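Local coordinates for protein dipicolinate synthase subunit B (PDB 3LQK) that is subunit B of dipicolinate synthase, a flavoprotein-family protein that probably takes part in making the dipicolinic acid of bacterial spores, at residues Glu29-Leu34 against Glu178-Ala183; Val76-Phe81 against Val112-Lys117. All blocks are in the same frame, centred on the assembly; numbering follows the deposited sequence.

Contact 1: Glu29-Leu34 against Glu178-Ala183; sequences ERLVEL and ETIEAA
Arg30 faces Glu178 across the groove between helices 25-33 and 176-184, but its guanidinium is gripped mainly through its other terminal nitrogen. NH1 is hydrogen-bonded to Gln27 OE1, within its own helix, and to Glu174 O, just ahead of helix 176-184. With NH1 held by its own helix and by the lead-in to the other, the rotation of the group is largely fixed, and NH2 is left to meet the acid. The resulting salt bridge is long, 3.8 Å from Arg30 NH2 to Glu178 OE2. OE2 lies near the guanidinium plane, at its edge, yet the carboxylate is turned 63° from that plane, so the pairing is not the flat, two-pronged kind. The kink at chi2 (84°) in Glu178 brings its carboxylate round to the arginine.

Beneath this charged pair the helices meet through two branched side chains, tip to tip. Leu31 CD1 comes within 3.7 Å of Ile180 CD1, which also lies 4.0 Å from Leu31 CD2, so that one methyl meets both branches. The backbones remain well apart, with 9.6 Å between Leu31 CA and Ile180 CA. Both side chains also rest on Val10 of strand 9-13. An apolar layer against the strand with charges along the outer seam is characteristic of neighbouring helices covering one face of a Rossmann-like, three-layer alpha/beta fold.

Contact 2: Val76-Phe81 against Val112-Lys117; sequences VKAEPF and VLMGAK
Ala78 and Met114, the latter present as selenomethionine, form the tight part of this contact. The methyl of Ala78 sits 3.6 Å from Met114 CG and 3.8 Å from Met114 CB, touching the root of the long side chain and not its tip. It also faces the backbone of the next residue, with Ala78 CB 4.3 Å from Gly115 N. Because small residues meet here, the chains come close: Ala78 CA and Gly115 CA are 5.6 Å apart, and the alanine methyl lies against the surface of helix 111-121 itself. Ala78 and Gly115 are both buried, and Ala78 packs further on Phe41 of strand 37-41.

The packing thins toward solvent. Met114 CG stands anti to the backbone N (chi1 176°), which lays it against Ala78, whereas the bends at chi2 (66°) and chi3 (69°) carry the selenium onward, to 5.5 Å between Met114 SE and Ala78 CB. Glu79 borders this looser side chiefly through its backbone, Glu79 N lying 4.2 Å from Met114 CG. Its side chain leads away from the helix, and its end comes within about 3 Å of a bound phosphate ion, which probably came from the crystallisation liquor.

Beyond the alanine, the ring of Phe81 leads away from helix 111-121 and meets Phe41 edge-to-face. Its amide returns to the carbonyl of Ala78 in a 3-10 turn, Phe81 N to Ala78 O being 3.2 Å. On helix 111-121, Val112 also touches Phe41, and reaches Met90 and Ile92 of strand 89-95. The whole is a close helix-helix approach at small residues, a short helix laid beside one that covers the sheet in an alpha/beta fold of the flavoprotein family.

In the fold
Contacts 1 and 2 are separate pieces of helix packing built onto one mixed, largely parallel sheet. Their centres lie 20 Å apart and their nearest atoms about 12 Å, consistent with helices 25-33 and 111-121 packing on opposite faces of the sheet. Contact 1 rests on strand 9-13, with segment 178-183 reaching strand 152-159 as well, whereas contact 2 rests on strands 37-41 and 89-95. In sequence, contact 2 is nested within the loop that contact 1 closes between the first helix and the last. Their surroundings differ: the phosphate ion near Glu79 belongs to contact 2, and Lys117 bonds to Thr132 of a second subunit, while the segments of contact 1 meet no other chain of the assembly.

Contact 1: Glu29-Leu34 against Glu178-Ala183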
ATOM      1  N   GLU A  29     -29.515 -22.042   2.678  1.00 15.62           N
ATOM      2  CA  GLU A  29     -30.828 -22.614   2.546  1.00 16.80           C
ATOM      3  C   GLU A  29     -31.885 -21.561   2.116  1.00 16.25           C
ATOM      4  O   GLU A  29     -32.676 -21.823   1.199  1.00 15.91           O
ATOM      5  CB  GLU A  29     -31.211 -23.350   3.847  1.00 17.71           C
ATOM      6  CG  GLU A  29     -32.750 -23.600   3.959  1.00 21.64           C
ATOM      7  CD  GLU A  29     -33.275 -24.673   3.012  1.00 28.59           C
ATOM      8  OE1 GLU A  29     -32.431 -25.425   2.466  1.00 29.19           O
ATOM      9  OE2 GLU A  29     -34.554 -24.790   2.849  1.00 33.35           O
ATOM     10  N   ARG A  30     -31.866 -20.365   2.705  1.00 15.46           N
ATOM     11  CA  ARG A  30     -32.750 -19.286   2.240  1.00 15.70           C
ATOM     12  C   ARG A  30     -32.564 -18.931   0.772  1.00 15.29           C
ATOM     13  O   ARG A  30     -33.530 -18.617   0.082  1.00 15.01           O
ATOM     14  CB  ARG A  30     -32.516 -17.966   2.972  1.00 15.80           C
ATOM     15  CG  ARG A  30     -33.347 -17.720   4.125  1.00 19.87           C
ATOM     16  CD  ARG A  30     -32.822 -16.519   4.912  1.00 19.19           C
ATOM     17  NE  ARG A  30     -33.500 -15.269   4.558  1.00 17.01           N
ATOM     18  CZ  ARG A  30     -33.080 -14.063   4.925  1.00 16.56           C
ATOM     19  NH1 ARG A  30     -31.936 -13.917   5.628  1.00 15.44           N
ATOM     20  NH2 ARG A  30     -33.814 -13.021   4.612  1.00 17.47           N
ATOM     21  N   LEU A  31     -31.328 -18.879   0.302  1.00 14.18           N
ATOM     22  CA  LEU A  31     -31.136 -18.557  -1.110  1.00 14.07           C
ATOM     23  C   LEU A  31     -31.815 -19.607  -1.981  1.00 14.47           C
ATOM     24  O   LEU A  31     -32.438 -19.251  -2.944  1.00 13.61           O
ATOM     25  CB  LEU A  31     -29.653 -18.453  -1.475  1.00 13.58           C
ATOM     26  CG  LEU A  31     -28.780 -17.412  -0.797  1.00 13.82           C
ATOM     27  CD1 LEU A  31     -27.332 -17.478  -1.398  1.00 12.78           C
ATOM     28  CD2 LEU A  31     -29.478 -16.059  -1.000  1.00 17.12           C
ATOM     29  N   VAL A  32     -31.668 -20.895  -1.650  1.00 14.96           N
ATOM     30  CA  VAL A  32     -32.291 -21.971  -2.453  1.00 14.93           C
ATOM     31  C   VAL A  32     -33.818 -21.811  -2.381  1.00 16.03           C
ATOM     32  O   VAL A  32     -34.525 -21.948  -3.368  1.00 14.91           O
ATOM     33  CB  VAL A  32     -31.848 -23.422  -1.958  1.00 15.19           C
ATOM     34  CG1 VAL A  32     -32.682 -24.539  -2.601  1.00 15.67           C
ATOM     35  CG2 VAL A  32     -30.392 -23.664  -2.215  1.00 13.49           C
ATOM     36  N   GLU A  33     -34.320 -21.471  -1.215  1.00 17.05           N
ATOM     37  CA  GLU A  33     -35.766 -21.264  -1.030  1.00 18.32           C
ATOM     38  C   GLU A  33     -36.293 -20.069  -1.781  1.00 18.75           C
ATOM     39  O   GLU A  33     -37.434 -20.085  -2.199  1.00 18.01           O
ATOM     40  CB  GLU A  33     -36.081 -21.030   0.442  1.00 19.73           C
ATOM     41  CG  GLU A  33     -35.898 -22.253   1.302  1.00 22.94           C
ATOM     42  CD  GLU A  33     -35.989 -21.946   2.821  1.00 27.05           C
ATOM     43  OE1 GLU A  33     -36.163 -20.755   3.275  1.00 29.36           O
ATOM     44  OE2 GLU A  33     -35.860 -22.940   3.552  1.00 25.33           O
ATOM     45  N   LEU A  34     -35.467 -19.036  -1.943  1.00 18.85           N
ATOM     46  CA  LEU A  34     -35.779 -17.894  -2.795  1.00 19.88           C
ATOM     47  C   LEU A  34     -35.516 -18.137  -4.323  1.00 20.27           C
ATOM     48  O   LEU A  34     -35.621 -17.215  -5.146  1.00 21.40           O
ATOM     49  CB  LEU A  34     -34.919 -16.728  -2.328  1.00 20.45           C
ATOM     50  CG  LEU A  34     -35.239 -16.136  -0.952  1.00 22.04           C
ATOM     51  CD1 LEU A  34     -34.064 -15.258  -0.448  1.00 23.26           C
ATOM     52  CD2 LEU A  34     -36.476 -15.320  -1.055  1.00 23.70           C
ATOM     53  N   GLU A 178     -30.286  -9.804   1.206  1.00 13.40           N
ATOM     54  CA  GLU A 178     -30.416  -8.399   0.879  1.00 13.67           C
ATOM     55  C   GLU A 178     -29.134  -7.844   0.251  1.00 11.57           C
ATOM     56  O   GLU A 178     -29.208  -7.058  -0.690  1.00 12.24           O
ATOM     57  CB  GLU A 178     -30.709  -7.602   2.165  1.00 14.40           C
ATOM     58  CG  GLU A 178     -32.080  -7.841   2.773  1.00 20.55           C
ATOM     59  CD  GLU A 178     -32.238  -9.106   3.722  1.00 25.51           C
ATOM     60  OE1 GLU A 178     -31.297  -9.938   3.858  1.00 20.25           O
ATOM     61  OE2 GLU A 178     -33.385  -9.264   4.300  1.00 32.14           O
ATOM     62  N   THR A 179     -27.973  -8.236   0.775  1.00 10.51           N
ATOM     63  CA  THR A 179     -26.689  -7.808   0.223  1.00 10.50           C
ATOM     64  C   THR A 179     -26.526  -8.328  -1.187  1.00 11.23           C
ATOM     65  O   THR A 179     -26.072  -7.612  -2.094  1.00 11.48           O
ATOM     66  CB  THR A 179     -25.534  -8.223   1.124  1.00 11.44           C
ATOM     67  OG1 THR A 179     -25.796  -7.724   2.458  1.00 12.10           O
ATOM     68  CG2 THR A 179     -24.160  -7.710   0.636  1.00  5.55           C
ATOM     69  N   ILE A 180     -26.935  -9.565  -1.425  1.00 13.49           N
ATOM     70  CA  ILE A 180     -26.870 -10.106  -2.808  1.00 14.20           C
ATOM     71  C   ILE A 180     -27.804  -9.291  -3.716  1.00 14.77           C
ATOM     72  O   ILE A 180     -27.414  -8.909  -4.825  1.00 14.23           O
ATOM     73  CB  ILE A 180     -27.208 -11.653  -2.907  1.00 14.69           C
ATOM     74  CG1 ILE A 180     -26.199 -12.454  -2.077  1.00 14.92           C
ATOM     75  CG2 ILE A 180     -27.168 -12.134  -4.389  1.00 12.27           C
ATOM     76  CD1 ILE A 180     -26.262 -13.970  -2.147  1.00 16.75           C
ATOM     77  N   GLU A 181     -29.010  -9.030  -3.245  1.00 14.36           N
ATOM     78  CA  GLU A 181     -29.968  -8.308  -4.079  1.00 16.24           C
ATOM     79  C   GLU A 181     -29.438  -6.925  -4.513  1.00 14.63           C
ATOM     80  O   GLU A 181     -29.619  -6.511  -5.684  1.00 14.62           O
ATOM     81  CB  GLU A 181     -31.268  -8.124  -3.354  1.00 17.54           C
ATOM     82  CG  GLU A 181     -32.386  -7.615  -4.211  1.00 26.33           C
ATOM     83  CD  GLU A 181     -33.487  -6.858  -3.416  1.00 39.21           C
ATOM     84  OE1 GLU A 181     -34.259  -6.090  -4.066  1.00 47.13           O
ATOM     85  OE2 GLU A 181     -33.588  -7.010  -2.154  1.00 45.28           O
ATOM     86  N   ALA A 182     -28.784  -6.221  -3.602  1.00 11.02           N
ATOM     87  CA  ALA A 182     -28.251  -4.919  -3.937  1.00 11.65           C
ATOM     88  C   ALA A 182     -27.003  -5.078  -4.828  1.00 11.02           C
ATOM     89  O   ALA A 182     -26.806  -4.300  -5.798  1.00 11.42           O
ATOM     90  CB  ALA A 182     -27.964  -4.073  -2.697  1.00  9.82           C
ATOM     91  N   ALA A 183     -26.184  -6.071  -4.539  1.00 10.26           N
ATOM     92  CA  ALA A 183     -24.997  -6.311  -5.378  1.00 10.88           C
ATOM     93  C   ALA A 183     -25.349  -6.612  -6.842  1.00 11.91           C
ATOM     94  O   ALA A 183     -24.602  -6.275  -7.758  1.00 11.04           O
ATOM     95  CB  ALA A 183     -24.165  -7.466  -4.827  1.00  9.35           C
TER

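Contact 2: Val76-Phe81 against Val112-Lys117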
ATOM      1  N   VAL A  76      -9.349 -27.259 -10.401  1.00 17.93           N
ATOM      2  CA  VAL A  76      -9.906 -27.773 -11.661  0.50 18.25           C
ATOM      3  C   VAL A  76     -11.403 -27.566 -11.744  1.00 18.04           C
ATOM      4  O   VAL A  76     -11.952 -27.223 -12.778  1.00 17.41           O
ATOM      5  CB  VAL A  76      -9.695 -29.306 -11.786  0.50 18.45           C
ATOM      6  CG1 VAL A  76     -10.474 -29.892 -13.000  0.50 18.99           C
ATOM      7  CG2 VAL A  76      -8.266 -29.619 -11.890  0.50 18.38           C
ATOM      8  N   LYS A  77     -12.087 -27.858 -10.641  1.00 18.30           N
ATOM      9  CA  LYS A  77     -13.545 -27.699 -10.613  1.00 18.79           C
ATOM     10  C   LYS A  77     -14.008 -26.226 -10.586  1.00 18.15           C
ATOM     11  O   LYS A  77     -15.118 -25.899 -11.057  1.00 19.37           O
ATOM     12  CB  LYS A  77     -14.129 -28.451  -9.404  1.00 19.25           C
ATOM     13  CG  LYS A  77     -14.319 -29.980  -9.625  1.00 21.14           C
ATOM     14  CD  LYS A  77     -14.647 -30.662  -8.297  1.00 22.93           C
ATOM     15  CE  LYS A  77     -14.691 -32.209  -8.402  1.00 26.52           C
ATOM     16  NZ  LYS A  77     -14.793 -32.791  -7.025  1.00 25.44           N
ATOM     17  N   ALA A  78     -13.177 -25.343 -10.034  1.00 16.58           N
ATOM     18  CA  ALA A  78     -13.526 -23.922  -9.860  1.00 15.75           C
ATOM     19  C   ALA A  78     -13.310 -23.132 -11.104  1.00 17.02           C
ATOM     20  O   ALA A  78     -14.024 -22.181 -11.367  1.00 15.21           O
ATOM     21  CB  ALA A  78     -12.716 -23.284  -8.700  1.00 15.61           C
ATOM     22  N   GLU A  79     -12.317 -23.520 -11.894  1.00 19.11           N
ATOM     23  CA  GLU A  79     -11.909 -22.708 -13.037  1.00 20.53           C
ATOM     24  C   GLU A  79     -12.964 -22.453 -14.138  1.00 18.92           C
ATOM     25  O   GLU A  79     -13.004 -21.355 -14.715  1.00 18.89           O
ATOM     26  CB  GLU A  79     -10.617 -23.301 -13.622  1.00 21.84           C
ATOM     27  CG  GLU A  79      -9.970 -22.464 -14.745  1.00 29.12           C
ATOM     28  CD  GLU A  79     -10.614 -22.712 -16.136  1.00 34.39           C
ATOM     29  OE1 GLU A  79     -11.360 -23.732 -16.324  1.00 33.57           O
ATOM     30  OE2 GLU A  79     -10.403 -21.830 -17.017  1.00 39.61           O
ATOM     31  N   PRO A  80     -13.791 -23.457 -14.459  1.00 17.76           N
ATOM     32  CA  PRO A  80     -14.843 -23.268 -15.467  1.00 16.94           C
ATOM     33  C   PRO A  80     -15.896 -22.252 -15.123  1.00 16.01           C
ATOM     34  O   PRO A  80     -16.593 -21.817 -16.010  1.00 14.89           O
ATOM     35  CB  PRO A  80     -15.502 -24.625 -15.572  1.00 18.10           C
ATOM     36  CG  PRO A  80     -14.365 -25.592 -15.136  1.00 19.48           C
ATOM     37  CD  PRO A  80     -13.683 -24.852 -14.020  1.00 18.15           C
ATOM     38  N   PHE A  81     -16.019 -21.878 -13.849  1.00 14.52           N
ATOM     39  CA  PHE A  81     -16.910 -20.755 -13.475  1.00 13.95           C
ATOM     40  C   PHE A  81     -16.519 -19.378 -14.034  1.00 14.71           C
ATOM     41  O   PHE A  81     -17.277 -18.431 -13.865  1.00 13.23           O
ATOM     42  CB  PHE A  81     -17.128 -20.705 -11.979  1.00 12.91           C
ATOM     43  CG  PHE A  81     -17.841 -21.890 -11.487  1.00 13.96           C
ATOM     44  CD1 PHE A  81     -19.222 -21.894 -11.387  1.00 14.95           C
ATOM     45  CD2 PHE A  81     -17.152 -23.070 -11.218  1.00 11.82           C
ATOM     46  CE1 PHE A  81     -19.906 -23.052 -10.975  1.00 13.13           C
ATOM     47  CE2 PHE A  81     -17.815 -24.219 -10.786  1.00 11.91           C
ATOM     48  CZ  PHE A  81     -19.198 -24.198 -10.640  1.00 11.36           C
ATOM     49  N   VAL A 112     -12.286 -21.529  -3.343  1.00 10.48           N
ATOM     50  CA  VAL A 112     -13.149 -20.400  -3.043  1.00 10.23           C
ATOM     51  C   VAL A 112     -12.652 -19.115  -3.709  1.00 10.66           C
ATOM     52  O   VAL A 112     -13.389 -18.372  -4.347  1.00  9.37           O
ATOM     53  CB  VAL A 112     -13.298 -20.208  -1.482  1.00 10.44           C
ATOM     54  CG1 VAL A 112     -14.119 -18.951  -1.158  1.00  9.30           C
ATOM     55  CG2 VAL A 112     -14.021 -21.417  -0.802  1.00 10.76           C
ATOM     56  N   LEU A 113     -11.367 -18.845  -3.571  1.00 11.66           N
ATOM     57  CA  LEU A 113     -10.800 -17.617  -4.120  1.00 11.80           C
ATOM     58  C   LEU A 113     -10.782 -17.714  -5.619  1.00 11.92           C
ATOM     59  O   LEU A 113     -10.867 -16.694  -6.308  1.00 10.72           O
ATOM     60  CB  LEU A 113      -9.398 -17.378  -3.570  1.00 11.63           C
ATOM     61  CG  LEU A 113      -9.367 -17.104  -2.058  1.00 16.18           C
ATOM     62  CD1 LEU A 113      -7.949 -17.012  -1.617  1.00 18.47           C
ATOM     63  CD2 LEU A 113     -10.169 -15.830  -1.667  1.00 19.92           C
HETATM   64  N   MSE A 114     -10.664 -18.928  -6.153  1.00 11.69           N
HETATM   65  CA  MSE A 114     -10.733 -19.062  -7.630  1.00 12.22           C
HETATM   66  C   MSE A 114     -12.133 -18.780  -8.125  1.00 11.65           C
HETATM   67  O   MSE A 114     -12.306 -18.127  -9.144  1.00 10.97           O
HETATM   68  CB  MSE A 114     -10.220 -20.428  -8.060  1.00 12.83           C
HETATM   69  CG  MSE A 114     -10.322 -20.712  -9.516  1.00 18.75           C
HETATM   70 SE   MSE A 114      -9.134 -19.504 -10.542  0.75 23.33          SE
HETATM   71  CE  MSE A 114      -7.440 -20.197  -9.977  1.00 21.84           C
ATOM     72  N   GLY A 115     -13.170 -19.217  -7.372  1.00 12.81           N
ATOM     73  CA  GLY A 115     -14.527 -18.852  -7.715  1.00 11.97           C
ATOM     74  C   GLY A 115     -14.743 -17.329  -7.765  1.00 11.81           C
ATOM     75  O   GLY A 115     -15.386 -16.798  -8.680  1.00 11.06           O
ATOM     76  N   ALA A 116     -14.205 -16.648  -6.773  1.00 10.61           N
ATOM     77  CA  ALA A 116     -14.284 -15.195  -6.694  1.00 11.79           C
ATOM     78  C   ALA A 116     -13.552 -14.546  -7.883  1.00 11.47           C
ATOM     79  O   ALA A 116     -14.085 -13.669  -8.558  1.00 12.95           O
ATOM     80  CB  ALA A 116     -13.693 -14.694  -5.343  1.00 11.19           C
ATOM     81  N   LYS A 117     -12.343 -15.002  -8.145  1.00 13.20           N
ATOM     82  CA  LYS A 117     -11.553 -14.493  -9.304  1.00 13.54           C
ATOM     83  C   LYS A 117     -12.301 -14.722 -10.600  1.00 12.24           C
ATOM     84  O   LYS A 117     -12.404 -13.828 -11.412  1.00 13.61           O
ATOM     85  CB  LYS A 117     -10.152 -15.124  -9.341  1.00 13.80           C
ATOM     86  CG  LYS A 117      -9.147 -14.485 -10.325  1.00 16.03           C
ATOM     87  CD  LYS A 117      -7.941 -15.404 -10.575  1.00 19.40           C
ATOM     88  CE  LYS A 117      -6.884 -14.735 -11.493  1.00 20.90           C
ATOM     89  NZ  LYS A 117      -5.684 -15.602 -11.792  1.00 25.23           N
TER